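Local coordinates for leucyl-tRNA synthetase subunit alpha (Aquifex aeolicus, PDB 3O0A), which charges tRNA with leucine and, through its CP1 hydrolytic domain, probably hydrolyses wrongly charged tRNA, at residues F51-V56 / M140-H145; T44-T49 / V162-E167; A127-Y132 / Q147-F152; I40-T45 / T136-C141; I8-E13 / A113-N118. All coordinates share one frame; numbering follows the deposited sequence.

In the fold
The five contacts knit together the CP1 editing domain. Along the chain, 8-13 comes first, followed by 40-45, 44-49 and 51-56; their partners return later in a different order, 8-13 with 113-118, 40-45 with 136-141, 51-56 with 140-145 and 44-49 with 162-167. Both halves of interaction 3 (127-132, 147-152) lie in this later part. Interactions 1 and 4 share strand 138-141, their centres about 11 Å apart. Interaction 5 joins the sheet of strands 6-13 and 37-44 to the mixed sheet holding 106-114. Interaction 3 brings helix 147-156 onto that core, about 19 Å from interaction 5, centre to centre, across the middle of the chain. Interaction 2 ties a threonine-rich loop to strand 164-165.

Interaction 1: residues F51-V56 / M140-H145; sequences FGATFV and MCVPAH
The F55 ring lies flat against C141 where strand 55-58 runs antiparallel beside the edge strand 138-141 of the mixed sheet. C141 CB sits over the middle of one ring face as a CH-pi contact, 3.4 Å from the centroid of the F55 ring and 14° off its normal, while SG comes in obliquely as a sulfur-aromatic contact. F55 CG stands between its own backbone N and carbonyl carbon (chi1 59°), a rotation that folds the ring back over C141. P143 CG meets the ring at its edge, 3.5 Å from F55 CE1. Two backbone bonds hold the chains together: C141 N to F55 O at 2.8 Å, and T54 N to C141 O at 3.0 Å. V56 and M140 follow as a non-hydrogen-bonded pair. A53 CB packs on M140 CB at 4.1 Å, with F10 of strand 6-13 covering this side. Farther out, T54 OG1 passes P143 CD on its way to a hydrogen bond with P159 O, and D149 OD2 accepts from V142 N. At the loop end a water donates to G52 O at 2.8 Å and accepts from A144 N at 3.2 Å.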
# COMPACT_ATOMS: atom_id res chain seq x y z
N PHE A 51 10.86 -1.14 -1.06
CA PHE A 51 11.06 -1.55 -2.45
C PHE A 51 10.28 -2.82 -2.77
O PHE A 51 10.09 -3.15 -3.94
CB PHE A 51 12.55 -1.73 -2.77
CG PHE A 51 13.31 -0.44 -2.87
CD1 PHE A 51 13.78 0.20 -1.73
CD2 PHE A 51 13.58 0.13 -4.12
CE1 PHE A 51 14.50 1.41 -1.81
CE2 PHE A 51 14.31 1.34 -4.23
CZ PHE A 51 14.77 1.98 -3.06
N GLY A 52 9.82 -3.51 -1.73
CA GLY A 52 9.10 -4.77 -1.89
C GLY A 52 7.60 -4.61 -1.87
O GLY A 52 6.87 -5.60 -1.92
N ALA A 53 7.13 -3.37 -1.83
CA ALA A 53 5.69 -3.11 -1.85
C ALA A 53 5.14 -3.46 -3.23
O ALA A 53 5.58 -2.90 -4.24
CB ALA A 53 5.37 -1.65 -1.46
N THR A 54 4.21 -4.41 -3.27
CA THR A 54 3.62 -4.83 -4.55
C THR A 54 2.15 -4.46 -4.68
O THR A 54 1.52 -4.70 -5.73
CB THR A 54 3.81 -6.34 -4.79
OG1 THR A 54 3.15 -7.08 -3.77
CG2 THR A 54 5.30 -6.70 -4.79
N PHE A 55 1.59 -3.92 -3.59
CA PHE A 55 0.25 -3.33 -3.59
C PHE A 55 0.04 -2.47 -2.35
O PHE A 55 0.86 -2.51 -1.42
CB PHE A 55 -0.86 -4.41 -3.76
CG PHE A 55 -0.90 -5.47 -2.69
CD1 PHE A 55 0.02 -6.53 -2.69
CD2 PHE A 55 -1.91 -5.47 -1.74
CE1 PHE A 55 -0.05 -7.53 -1.72
CE2 PHE A 55 -1.99 -6.47 -0.76
CZ PHE A 55 -1.05 -7.50 -0.76
N VAL A 56 -1.02 -1.66 -2.39
CA VAL A 56 -1.40 -0.79 -1.29
C VAL A 56 -2.81 -1.19 -0.87
O VAL A 56 -3.64 -1.50 -1.72
CB VAL A 56 -1.36 0.69 -1.76
CG1 VAL A 56 -1.98 1.64 -0.73
CG2 VAL A 56 0.09 1.09 -2.08
N MET A 140 1.29 0.01 3.02
CA MET A 140 1.97 -0.65 1.92
C MET A 140 2.05 -2.14 2.21
O MET A 140 2.27 -2.56 3.36
CB MET A 140 3.36 -0.06 1.68
CG MET A 140 4.37 -0.39 2.76
SD MET A 140 5.90 0.49 2.41
CE MET A 140 7.00 -0.45 3.47
N CYS A 141 1.85 -2.94 1.17
CA CYS A 141 1.81 -4.37 1.36
C CYS A 141 3.00 -5.06 0.71
O CYS A 141 3.27 -4.89 -0.47
CB CYS A 141 0.48 -4.94 0.86
SG CYS A 141 -0.93 -4.19 1.70
N VAL A 142 3.70 -5.84 1.53
CA VAL A 142 4.96 -6.47 1.15
C VAL A 142 4.78 -7.96 1.47
O VAL A 142 5.20 -8.44 2.53
CB VAL A 142 6.15 -5.85 1.92
CG1 VAL A 142 7.49 -6.47 1.48
CG2 VAL A 142 6.17 -4.32 1.75
N PRO A 143 4.13 -8.70 0.55
CA PRO A 143 3.83 -10.11 0.84
C PRO A 143 5.04 -10.98 1.15
O PRO A 143 4.91 -11.96 1.88
CB PRO A 143 3.14 -10.62 -0.43
CG PRO A 143 2.87 -9.45 -1.26
CD PRO A 143 3.64 -8.27 -0.77
N ALA A 144 6.21 -10.63 0.60
CA ALA A 144 7.43 -11.38 0.91
C ALA A 144 7.81 -11.34 2.39
O ALA A 144 8.46 -12.26 2.89
CB ALA A 144 8.59 -10.87 0.05
N HIS A 145 7.40 -10.29 3.10
CA HIS A 145 7.91 -10.02 4.45
C HIS A 145 6.85 -9.70 5.50
O HIS A 145 7.19 -9.33 6.64
CB HIS A 145 8.97 -8.91 4.37
CG HIS A 145 10.03 -9.20 3.36
ND1 HIS A 145 10.86 -10.30 3.46
CD2 HIS A 145 10.38 -8.57 2.21
CE1 HIS A 145 11.68 -10.33 2.43
NE2 HIS A 145 11.41 -9.29 1.66
O HOH W 1 6.84 -8.39 -1.53

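Interaction 2: residues T44-T49 / V162-E167; sequences TTRPDT and VVVKPE
V164 turns one methyl, CG2, into the bend of the loop at 44-49, where three side chains converge on it. T49 crosses it obliquely, with T49 CG2 and V164 CG2 3.9 Å apart. R46 crosses V164 at about a right angle and presents the edge of its guanidinium, with NH2 3.9 Å from V164 CG2. D48 OD2 stands a little farther off, at 4.2 Å from the same methyl. The contact across the two segments is therefore apolar packing against a polar cluster whose salt bridge is made within the loop. R46 bends at chi2 and chi3 (-58° and -57°), which curls the guanidinium back to grip D48 side-on. NE donates to the syn lone pair of D48 OD1, at 2.9 Å, and NH2 reaches D48 OD2 from the syn side but tilted well out of the carboxylate plane; both oxygens lie close to the guanidinium plane. This salt bridge is likely to keep the flat group from turning away from V164. The sequence of this loop, TTRPDT, matches the threonine-rich region of the editing domain in other leucyl-tRNA synthetases. Its start is an ST turn, with T44 OG1 accepting from R46 N at 2.8 Å, and the chain then enters a 3-10 segment. R46 O takes two donors from T49: the backbone N and the hydroxyl, T49 OG1 lying 2.7 Å from R46 O in the carbonyl plane. Next to V164 in the chain, V163 CG2 leans on the T49 backbone, 3.8 Å from T49 O, while V163 N is hydrogen-bonded to H145 NE2.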
# COMPACT_ATOMS: atom_id res chain seq x y z
N THR A 44 4.43 2.83 8.24
CA THR A 44 5.06 1.51 8.32
C THR A 44 6.16 1.45 9.36
O THR A 44 6.91 2.39 9.51
CB THR A 44 5.64 1.05 6.93
OG1 THR A 44 6.23 -0.26 7.07
CG2 THR A 44 6.69 2.02 6.40
N THR A 45 6.25 0.33 10.07
CA THR A 45 7.40 0.08 10.96
C THR A 45 8.49 -0.67 10.19
O THR A 45 9.52 -1.03 10.76
CB THR A 45 7.00 -0.72 12.22
OG1 THR A 45 6.48 -2.00 11.83
CG2 THR A 45 5.94 0.04 13.01
N ARG A 46 8.25 -0.88 8.90
CA ARG A 46 9.18 -1.60 8.03
C ARG A 46 9.59 -0.82 6.77
O ARG A 46 9.43 -1.30 5.65
CB ARG A 46 8.61 -2.98 7.65
CG ARG A 46 8.50 -3.99 8.82
CD ARG A 46 9.84 -4.27 9.51
NE ARG A 46 10.88 -4.77 8.61
CZ ARG A 46 11.02 -6.04 8.23
NH1 ARG A 46 10.17 -6.98 8.65
NH2 ARG A 46 12.01 -6.37 7.41
N PRO A 47 10.14 0.40 6.95
CA PRO A 47 10.51 1.17 5.77
C PRO A 47 11.66 0.51 4.98
O PRO A 47 11.84 0.81 3.80
CB PRO A 47 10.92 2.52 6.36
CG PRO A 47 11.43 2.18 7.73
CD PRO A 47 10.49 1.11 8.20
N ASP A 48 12.40 -0.39 5.64
CA ASP A 48 13.44 -1.19 4.98
C ASP A 48 12.89 -2.08 3.86
O ASP A 48 13.66 -2.54 3.01
CB ASP A 48 14.24 -2.03 6.00
CG ASP A 48 13.35 -2.94 6.86
OD1 ASP A 48 12.21 -2.57 7.21
OD2 ASP A 48 13.82 -4.03 7.23
N THR A 49 11.58 -2.30 3.85
CA THR A 49 10.92 -3.18 2.88
C THR A 49 10.17 -2.43 1.76
O THR A 49 9.46 -3.05 0.95
CB THR A 49 9.93 -4.16 3.57
OG1 THR A 49 8.81 -3.45 4.10
CG2 THR A 49 10.64 -4.95 4.69
N VAL A 162 10.85 -10.19 -3.18
CA VAL A 162 11.79 -10.28 -2.07
C VAL A 162 12.72 -9.06 -2.03
O VAL A 162 13.33 -8.72 -3.05
CB VAL A 162 12.63 -11.58 -2.12
CG1 VAL A 162 13.58 -11.65 -0.92
CG2 VAL A 162 11.71 -12.80 -2.15
N VAL A 163 12.80 -8.41 -0.87
CA VAL A 163 13.72 -7.28 -0.68
C VAL A 163 14.64 -7.40 0.55
O VAL A 163 15.60 -6.67 0.66
CB VAL A 163 13.00 -5.90 -0.66
CG1 VAL A 163 12.50 -5.55 -2.04
CG2 VAL A 163 11.88 -5.87 0.38
N VAL A 164 14.31 -8.31 1.46
CA VAL A 164 15.15 -8.59 2.62
C VAL A 164 15.54 -10.06 2.55
O VAL A 164 14.71 -10.95 2.75
CB VAL A 164 14.43 -8.29 3.97
CG1 VAL A 164 15.31 -8.67 5.15
CG2 VAL A 164 14.04 -6.80 4.05
N LYS A 165 16.80 -10.31 2.23
CA LYS A 165 17.27 -11.68 2.07
C LYS A 165 17.81 -12.25 3.38
O LYS A 165 18.76 -11.70 3.95
CB LYS A 165 18.32 -11.76 0.97
CG LYS A 165 17.74 -12.06 -0.40
CD LYS A 165 18.79 -12.70 -1.30
CE LYS A 165 18.29 -12.84 -2.73
NZ LYS A 165 19.40 -13.22 -3.66
N PRO A 166 17.20 -13.35 3.86
CA PRO A 166 17.75 -14.07 5.01
C PRO A 166 19.04 -14.79 4.63
O PRO A 166 19.26 -15.08 3.45
CB PRO A 166 16.65 -15.07 5.37
CG PRO A 166 15.90 -15.28 4.11
CD PRO A 166 15.96 -13.98 3.37
N GLU A 167 19.89 -15.06 5.61
CA GLU A 167 21.14 -15.78 5.38
C GLU A 167 20.91 -17.25 5.06
O GLU A 167 21.65 -17.84 4.27
CB GLU A 167 22.06 -15.65 6.59
CG GLU A 167 22.64 -14.26 6.78
CD GLU A 167 23.50 -14.15 8.02
OE1 GLU A 167 23.99 -15.19 8.51
OE2 GLU A 167 23.67 -13.01 8.51

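Interaction 3: residues A127-Y132 / Q147-F152; sequences ANYVLY and QRDWEF
Y129 holds CG between its backbone N and carbonyl carbon, which sends the ring across to helix 147-156; F152 sets its CG opposite the backbone N (chi1 -167°) and comes up to meet it. The two rings lie oblique to one another, their planes 41° apart, and Y129 CE1 touches F152 CD1 at 3.5 Å. R148 closes in beside the other flank of the tyrosine: its CB is 3.7 Å from Y129 CE2, while the guanidinium leads away. At the far end of the ring the phenol OH donates to D149 OD1 at 2.7 Å, meeting the oxygen on its anti side, 19° out of the carboxylate plane. The other oxygen, OD2, accepts from V142 N, so the carboxylate joins the tyrosine to the chain just after strand 138-141 and its rotation is likely to be fixed. A127 CB completes the apolar patch, 3.5 Å from F152 CE1. V130 CG2 lies over one face of the Y129 ring, and K104 makes a cation-pi contact with the same ring. The type I turn A127-V130 follows strand 121-127; Y129 touches V57 of strand 55-58 and C141 of strand 138-141 as well as helix 147-156.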
# COMPACT_ATOMS: atom_id res chain seq x y z
N ALA A 127 -9.26 -3.75 1.97
CA ALA A 127 -9.37 -5.10 2.58
C ALA A 127 -9.81 -5.10 4.03
O ALA A 127 -9.60 -4.12 4.75
CB ALA A 127 -8.06 -5.87 2.41
N ASN A 128 -10.44 -6.20 4.47
CA ASN A 128 -10.98 -6.29 5.83
C ASN A 128 -9.92 -6.30 6.92
O ASN A 128 -10.15 -5.78 8.02
CB ASN A 128 -11.93 -7.49 5.98
CG ASN A 128 -11.25 -8.83 5.75
OD1 ASN A 128 -10.14 -8.91 5.23
ND2 ASN A 128 -11.95 -9.91 6.13
N TYR A 129 -8.75 -6.87 6.62
CA TYR A 129 -7.72 -7.07 7.65
C TYR A 129 -6.95 -5.79 8.03
O TYR A 129 -6.20 -5.78 9.01
CB TYR A 129 -6.77 -8.21 7.24
CG TYR A 129 -5.73 -7.87 6.18
CD1 TYR A 129 -6.05 -7.89 4.81
CD2 TYR A 129 -4.42 -7.56 6.54
CE1 TYR A 129 -5.09 -7.58 3.83
CE2 TYR A 129 -3.45 -7.25 5.56
CZ TYR A 129 -3.78 -7.27 4.22
OH TYR A 129 -2.82 -6.98 3.27
N VAL A 130 -7.16 -4.72 7.27
CA VAL A 130 -6.51 -3.47 7.51
C VAL A 130 -7.48 -2.58 8.27
O VAL A 130 -8.56 -2.26 7.78
CB VAL A 130 -6.02 -2.82 6.18
CG1 VAL A 130 -5.51 -1.41 6.41
CG2 VAL A 130 -4.93 -3.69 5.57
N LEU A 131 -7.10 -2.21 9.49
CA LEU A 131 -7.97 -1.41 10.34
C LEU A 131 -7.68 0.06 10.15
O LEU A 131 -6.52 0.46 10.10
CB LEU A 131 -7.82 -1.82 11.82
CG LEU A 131 -8.21 -3.27 12.15
CD1 LEU A 131 -7.99 -3.58 13.64
CD2 LEU A 131 -9.65 -3.57 11.74
N TYR A 132 -8.73 0.87 10.07
CA TYR A 132 -8.56 2.31 9.89
C TYR A 132 -7.71 2.94 11.01
O TYR A 132 -7.00 3.91 10.79
CB TYR A 132 -9.92 3.02 9.75
CG TYR A 132 -9.79 4.48 9.39
CD1 TYR A 132 -9.16 4.87 8.20
CD2 TYR A 132 -10.28 5.47 10.23
CE1 TYR A 132 -9.04 6.21 7.86
CE2 TYR A 132 -10.16 6.83 9.90
CZ TYR A 132 -9.54 7.18 8.71
OH TYR A 132 -9.41 8.52 8.39
N GLN A 147 3.26 -11.53 6.89
CA GLN A 147 2.40 -12.71 6.82
C GLN A 147 0.96 -12.40 6.43
O GLN A 147 0.37 -13.12 5.63
CB GLN A 147 2.46 -13.53 8.11
CG GLN A 147 1.72 -14.87 8.02
CD GLN A 147 2.28 -15.79 6.94
OE1 GLN A 147 3.47 -15.76 6.63
NE2 GLN A 147 1.42 -16.62 6.38
N ARG A 148 0.40 -11.33 7.01
CA ARG A 148 -0.96 -10.89 6.66
C ARG A 148 -1.02 -10.55 5.17
O ARG A 148 -1.96 -10.95 4.48
CB ARG A 148 -1.38 -9.66 7.50
CG ARG A 148 -1.14 -9.78 9.01
CD ARG A 148 -2.32 -10.44 9.70
NE ARG A 148 -2.28 -10.27 11.16
CZ ARG A 148 -1.81 -11.19 12.02
NH1 ARG A 148 -1.34 -12.35 11.57
NH2 ARG A 148 -1.82 -10.94 13.33
N ASP A 149 -0.01 -9.85 4.67
CA ASP A 149 0.04 -9.44 3.25
C ASP A 149 0.28 -10.64 2.34
O ASP A 149 -0.22 -10.69 1.21
CB ASP A 149 1.15 -8.40 3.02
CG ASP A 149 0.91 -7.07 3.75
OD1 ASP A 149 -0.25 -6.72 4.07
OD2 ASP A 149 1.90 -6.36 4.00
N TRP A 150 1.09 -11.58 2.80
CA TRP A 150 1.37 -12.79 2.04
C TRP A 150 0.08 -13.56 1.78
O TRP A 150 -0.18 -13.98 0.65
CB TRP A 150 2.35 -13.68 2.82
CG TRP A 150 2.78 -14.86 2.05
CD1 TRP A 150 3.89 -14.97 1.26
CD2 TRP A 150 2.12 -16.14 2.00
NE1 TRP A 150 3.96 -16.23 0.72
CE2 TRP A 150 2.89 -16.97 1.15
CE3 TRP A 150 0.96 -16.65 2.58
CZ2 TRP A 150 2.53 -18.30 0.87
CZ3 TRP A 150 0.60 -17.98 2.30
CH2 TRP A 150 1.39 -18.78 1.46
N GLU A 151 -0.72 -13.73 2.82
CA GLU A 151 -1.98 -14.47 2.74
C GLU A 151 -2.99 -13.78 1.82
O GLU A 151 -3.71 -14.44 1.06
CB GLU A 151 -2.56 -14.67 4.14
CG GLU A 151 -1.74 -15.63 5.00
CD GLU A 151 -2.00 -15.48 6.49
OE1 GLU A 151 -2.66 -14.50 6.92
OE2 GLU A 151 -1.52 -16.35 7.25
N PHE A 152 -3.05 -12.45 1.90
CA PHE A 152 -3.88 -11.68 0.99
C PHE A 152 -3.42 -11.85 -0.46
O PHE A 152 -4.24 -12.06 -1.35
CB PHE A 152 -3.91 -10.20 1.36
CG PHE A 152 -4.99 -9.42 0.65
CD1 PHE A 152 -6.29 -9.40 1.15
CD2 PHE A 152 -4.71 -8.72 -0.52
CE1 PHE A 152 -7.30 -8.68 0.50
CE2 PHE A 152 -5.71 -8.00 -1.18
CZ PHE A 152 -7.00 -7.98 -0.67

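Interaction 4: residues I40-T45 / T136-C141; sequences IDVFTT and TGAIMC
Two sheets of the editing domain meet here: strand 37-44, at the edge of the antiparallel sheet it forms with 6-13, crosses strand 138-141, the outer strand of the mixed sheet, at 71°, with the axes 5.3 Å apart at closest. No backbone-to-backbone hydrogen bond joins the two segments at this angle; a side chain and two waters make the polar links. V42 lies over the crossing, its CB 3.4 Å from A138 O and its CG1 and CG2 against the backbone of I139 and M140. I40 CG2 meets A138 CB at 3.9 Å, on the side where both also touch L58. At one end T136 OG1 donates to D41 O at 2.7 Å, tilted 32° from the carbonyl plane, and weakly accepts from A138 N. Its place between the backbone N and carbonyl carbon (chi1 60°) turns it toward both. A valine here would probably leave D41 O without this donor and the bend at G137 less firmly held. At the other end the extended M140 chain ends with CE 3.8 Å from T44 CG2. Two waters fill the angle between the strands. One donates to F43 O and accepts from M140 N at 2.9 Å; the other accepts from F43 N and T136 N and donates to A138 O at 2.8 Å. Strands of two sheets crossing steeply, bridged by water, are consistent with the beta-barrel-like core of the editing domains of LeuRS, IleRS and ValRS.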
# COMPACT_ATOMS: atom_id res chain seq x y z
N ILE A 40 -1.41 8.97 -1.09
CA ILE A 40 -1.83 7.96 -0.12
C ILE A 40 -0.70 7.80 0.87
O ILE A 40 0.28 7.11 0.61
CB ILE A 40 -2.12 6.61 -0.82
CG1 ILE A 40 -3.16 6.81 -1.93
CG2 ILE A 40 -2.61 5.55 0.17
CD1 ILE A 40 -2.59 7.17 -3.27
N ASP A 41 -0.84 8.45 2.02
CA ASP A 41 0.19 8.36 3.04
C ASP A 41 0.01 7.05 3.80
O ASP A 41 -1.10 6.70 4.22
CB ASP A 41 0.10 9.51 4.03
CG ASP A 41 0.41 10.86 3.41
OD1 ASP A 41 1.06 10.93 2.34
OD2 ASP A 41 0.01 11.87 4.03
N VAL A 42 1.11 6.31 3.96
CA VAL A 42 1.06 5.06 4.71
C VAL A 42 2.01 5.17 5.90
O VAL A 42 3.06 5.77 5.81
CB VAL A 42 1.37 3.79 3.83
CG1 VAL A 42 0.50 3.75 2.57
CG2 VAL A 42 2.85 3.69 3.44
N PHE A 43 1.61 4.59 7.02
CA PHE A 43 2.57 4.39 8.10
C PHE A 43 3.12 2.97 8.08
O PHE A 43 2.38 2.01 7.91
CB PHE A 43 1.97 4.70 9.47
CG PHE A 43 2.89 4.36 10.60
CD1 PHE A 43 3.96 5.19 10.93
CD2 PHE A 43 2.72 3.17 11.31
CE1 PHE A 43 4.84 4.85 11.96
CE2 PHE A 43 3.59 2.83 12.35
CZ PHE A 43 4.64 3.67 12.66
N THR A 44 4.43 2.83 8.24
CA THR A 44 5.06 1.51 8.32
C THR A 44 6.16 1.45 9.36
O THR A 44 6.91 2.39 9.51
CB THR A 44 5.64 1.05 6.93
OG1 THR A 44 6.23 -0.26 7.07
CG2 THR A 44 6.69 2.02 6.40
N THR A 45 6.25 0.33 10.07
CA THR A 45 7.40 0.08 10.96
C THR A 45 8.49 -0.67 10.19
O THR A 45 9.52 -1.03 10.76
CB THR A 45 7.00 -0.72 12.22
OG1 THR A 45 6.48 -2.00 11.83
CG2 THR A 45 5.94 0.04 13.01
N THR A 136 -2.19 5.46 9.40
CA THR A 136 -3.00 6.37 8.60
C THR A 136 -4.25 5.68 8.05
O THR A 136 -5.03 6.30 7.31
CB THR A 136 -2.22 6.85 7.37
OG1 THR A 136 -1.87 5.71 6.57
CG2 THR A 136 -0.96 7.63 7.76
N GLY A 137 -4.41 4.40 8.35
CA GLY A 137 -5.52 3.62 7.79
C GLY A 137 -5.27 3.11 6.38
O GLY A 137 -6.17 2.53 5.76
N ALA A 138 -4.06 3.33 5.88
CA ALA A 138 -3.60 2.76 4.61
C ALA A 138 -2.21 2.19 4.82
O ALA A 138 -1.39 2.77 5.54
CB ALA A 138 -3.56 3.81 3.53
N ILE A 139 -1.97 1.03 4.22
CA ILE A 139 -0.67 0.38 4.39
C ILE A 139 -0.04 0.05 3.04
O ILE A 139 -0.75 -0.14 2.04
CB ILE A 139 -0.78 -0.90 5.28
CG1 ILE A 139 -1.68 -1.96 4.63
CG2 ILE A 139 -1.28 -0.54 6.70
CD1 ILE A 139 -1.47 -3.39 5.18
N MET A 140 1.29 0.01 3.02
CA MET A 140 1.97 -0.65 1.92
C MET A 140 2.05 -2.14 2.21
O MET A 140 2.27 -2.56 3.36
CB MET A 140 3.36 -0.06 1.68
CG MET A 140 4.37 -0.39 2.76
SD MET A 140 5.90 0.49 2.41
CE MET A 140 7.00 -0.45 3.47
N CYS A 141 1.85 -2.94 1.17
CA CYS A 141 1.81 -4.37 1.36
C CYS A 141 3.00 -5.06 0.71
O CYS A 141 3.27 -4.89 -0.47
CB CYS A 141 0.48 -4.94 0.86
SG CYS A 141 -0.93 -4.19 1.70
O HOH W 2 2.47 0.17 5.68
O HOH W 3 -0.77 3.22 8.21

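Interaction 5: residues I8-E13 / A113-N118; sequences IRFYVE and ATNPAN
F10 and P116 form the tight side of this contact, where strand 6-13 meets the end of strand 106-114 in a single antiparallel bridge between Y11 and T114. P116 CD stands over the centre of one face of the F10 ring as a CH-pi contact, 3.9 Å from its centroid and 10° off the normal. The N115 side chain runs alongside the ring, its CG 3.8 Å from F10 CE2, held in an Asx turn by A117 N. I8 CG2 closes on P116 CG at 3.6 Å, and R9 O is buried against the same proline with no polar partner. An alanine in place of F10 is likely to open a gap under P116 and N115, and to rob M140 and I122 of the ring they pack on. The bridge itself is uneven: T114 N bonds to Y11 O at 2.7 Å, whereas the return bond from Y11 N to T114 O is weak. T114 CB also lies over a face of the Y11 ring. Beyond it the contact thins toward solvent at the exposed E13, whose OE2 also pairs with K121. T114 OG1 donates to E13 OE2 at 2.6 Å from above the carboxylate plane, and a water links T114 OG1, at 2.8 Å, to E13 N.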
# COMPACT_ATOMS: atom_id res chain seq x y z
N ILE A 8 5.25 7.16 4.70
CA ILE A 8 5.73 7.15 3.32
C ILE A 8 4.59 7.61 2.42
O ILE A 8 3.46 7.14 2.55
CB ILE A 8 6.23 5.76 2.89
CG1 ILE A 8 7.39 5.34 3.81
CG2 ILE A 8 6.68 5.78 1.40
CD1 ILE A 8 7.99 3.97 3.52
N ARG A 9 4.91 8.56 1.54
CA ARG A 9 3.91 9.17 0.66
C ARG A 9 3.85 8.44 -0.68
O ARG A 9 4.59 8.76 -1.61
CB ARG A 9 4.18 10.68 0.47
CG ARG A 9 4.30 11.45 1.79
CD ARG A 9 3.97 12.92 1.62
NE ARG A 9 2.58 13.13 1.19
CZ ARG A 9 1.62 13.71 1.92
NH1 ARG A 9 1.86 14.14 3.15
NH2 ARG A 9 0.40 13.86 1.40
N PHE A 10 3.01 7.42 -0.76
CA PHE A 10 2.65 6.87 -2.06
C PHE A 10 1.74 7.88 -2.76
O PHE A 10 1.18 8.76 -2.11
CB PHE A 10 1.97 5.51 -1.89
CG PHE A 10 2.93 4.41 -1.52
CD1 PHE A 10 3.50 4.36 -0.24
CD2 PHE A 10 3.29 3.45 -2.46
CE1 PHE A 10 4.41 3.35 0.09
CE2 PHE A 10 4.20 2.44 -2.13
CZ PHE A 10 4.75 2.39 -0.84
N TYR A 11 1.60 7.77 -4.08
CA TYR A 11 0.67 8.66 -4.78
C TYR A 11 0.15 8.06 -6.06
O TYR A 11 0.87 7.35 -6.76
CB TYR A 11 1.33 10.03 -5.06
CG TYR A 11 2.67 9.96 -5.75
CD1 TYR A 11 3.86 9.88 -5.01
CD2 TYR A 11 2.77 9.97 -7.15
CE1 TYR A 11 5.11 9.82 -5.63
CE2 TYR A 11 4.04 9.90 -7.79
CZ TYR A 11 5.19 9.83 -7.02
OH TYR A 11 6.44 9.76 -7.62
N VAL A 12 -1.10 8.35 -6.36
CA VAL A 12 -1.67 8.00 -7.65
C VAL A 12 -1.44 9.18 -8.59
O VAL A 12 -1.91 10.29 -8.33
CB VAL A 12 -3.17 7.68 -7.54
CG1 VAL A 12 -3.76 7.40 -8.90
CG2 VAL A 12 -3.40 6.49 -6.60
N GLU A 13 -0.67 8.93 -9.65
CA GLU A 13 -0.47 9.93 -10.69
C GLU A 13 -1.72 10.05 -11.55
O GLU A 13 -2.28 9.04 -11.98
CB GLU A 13 0.71 9.55 -11.58
CG GLU A 13 2.04 9.52 -10.85
CD GLU A 13 3.14 9.01 -11.74
OE1 GLU A 13 3.11 9.33 -12.95
OE2 GLU A 13 4.01 8.25 -11.26
N ALA A 113 -0.89 3.08 -7.53
CA ALA A 113 -0.10 4.07 -6.82
C ALA A 113 1.36 3.92 -7.25
O ALA A 113 1.86 2.81 -7.44
CB ALA A 113 -0.21 3.83 -5.32
N THR A 114 2.04 5.05 -7.39
CA THR A 114 3.46 5.04 -7.64
C THR A 114 4.18 4.88 -6.31
O THR A 114 3.90 5.59 -5.34
CB THR A 114 3.90 6.33 -8.34
OG1 THR A 114 3.17 6.46 -9.57
CG2 THR A 114 5.40 6.30 -8.63
N ASN A 115 5.08 3.90 -6.29
CA ASN A 115 5.98 3.70 -5.16
C ASN A 115 7.11 4.73 -5.25
O ASN A 115 7.86 4.75 -6.24
CB ASN A 115 6.53 2.27 -5.24
CG ASN A 115 7.41 1.90 -4.06
OD1 ASN A 115 8.00 2.77 -3.41
ND2 ASN A 115 7.51 0.61 -3.78
N PRO A 116 7.23 5.61 -4.24
CA PRO A 116 8.23 6.70 -4.29
C PRO A 116 9.67 6.18 -4.24
O PRO A 116 10.59 6.91 -4.60
CB PRO A 116 7.91 7.52 -3.03
CG PRO A 116 7.30 6.54 -2.10
CD PRO A 116 6.47 5.63 -2.98
N ALA A 117 9.86 4.93 -3.81
CA ALA A 117 11.22 4.37 -3.69
C ALA A 117 11.79 3.97 -5.05
O ALA A 117 12.98 4.15 -5.31
CB ALA A 117 11.22 3.17 -2.75
N ASN A 118 10.94 3.43 -5.92
CA ASN A 118 11.40 2.83 -7.17
C ASN A 118 10.59 3.21 -8.42
O ASN A 118 10.93 2.79 -9.53
CB ASN A 118 11.48 1.30 -7.03
CG ASN A 118 10.14 0.68 -6.68
OD1 ASN A 118 9.09 1.29 -6.89
ND2 ASN A 118 10.18 -0.55 -6.15
O HOH W 4 0.42 6.25 -10.12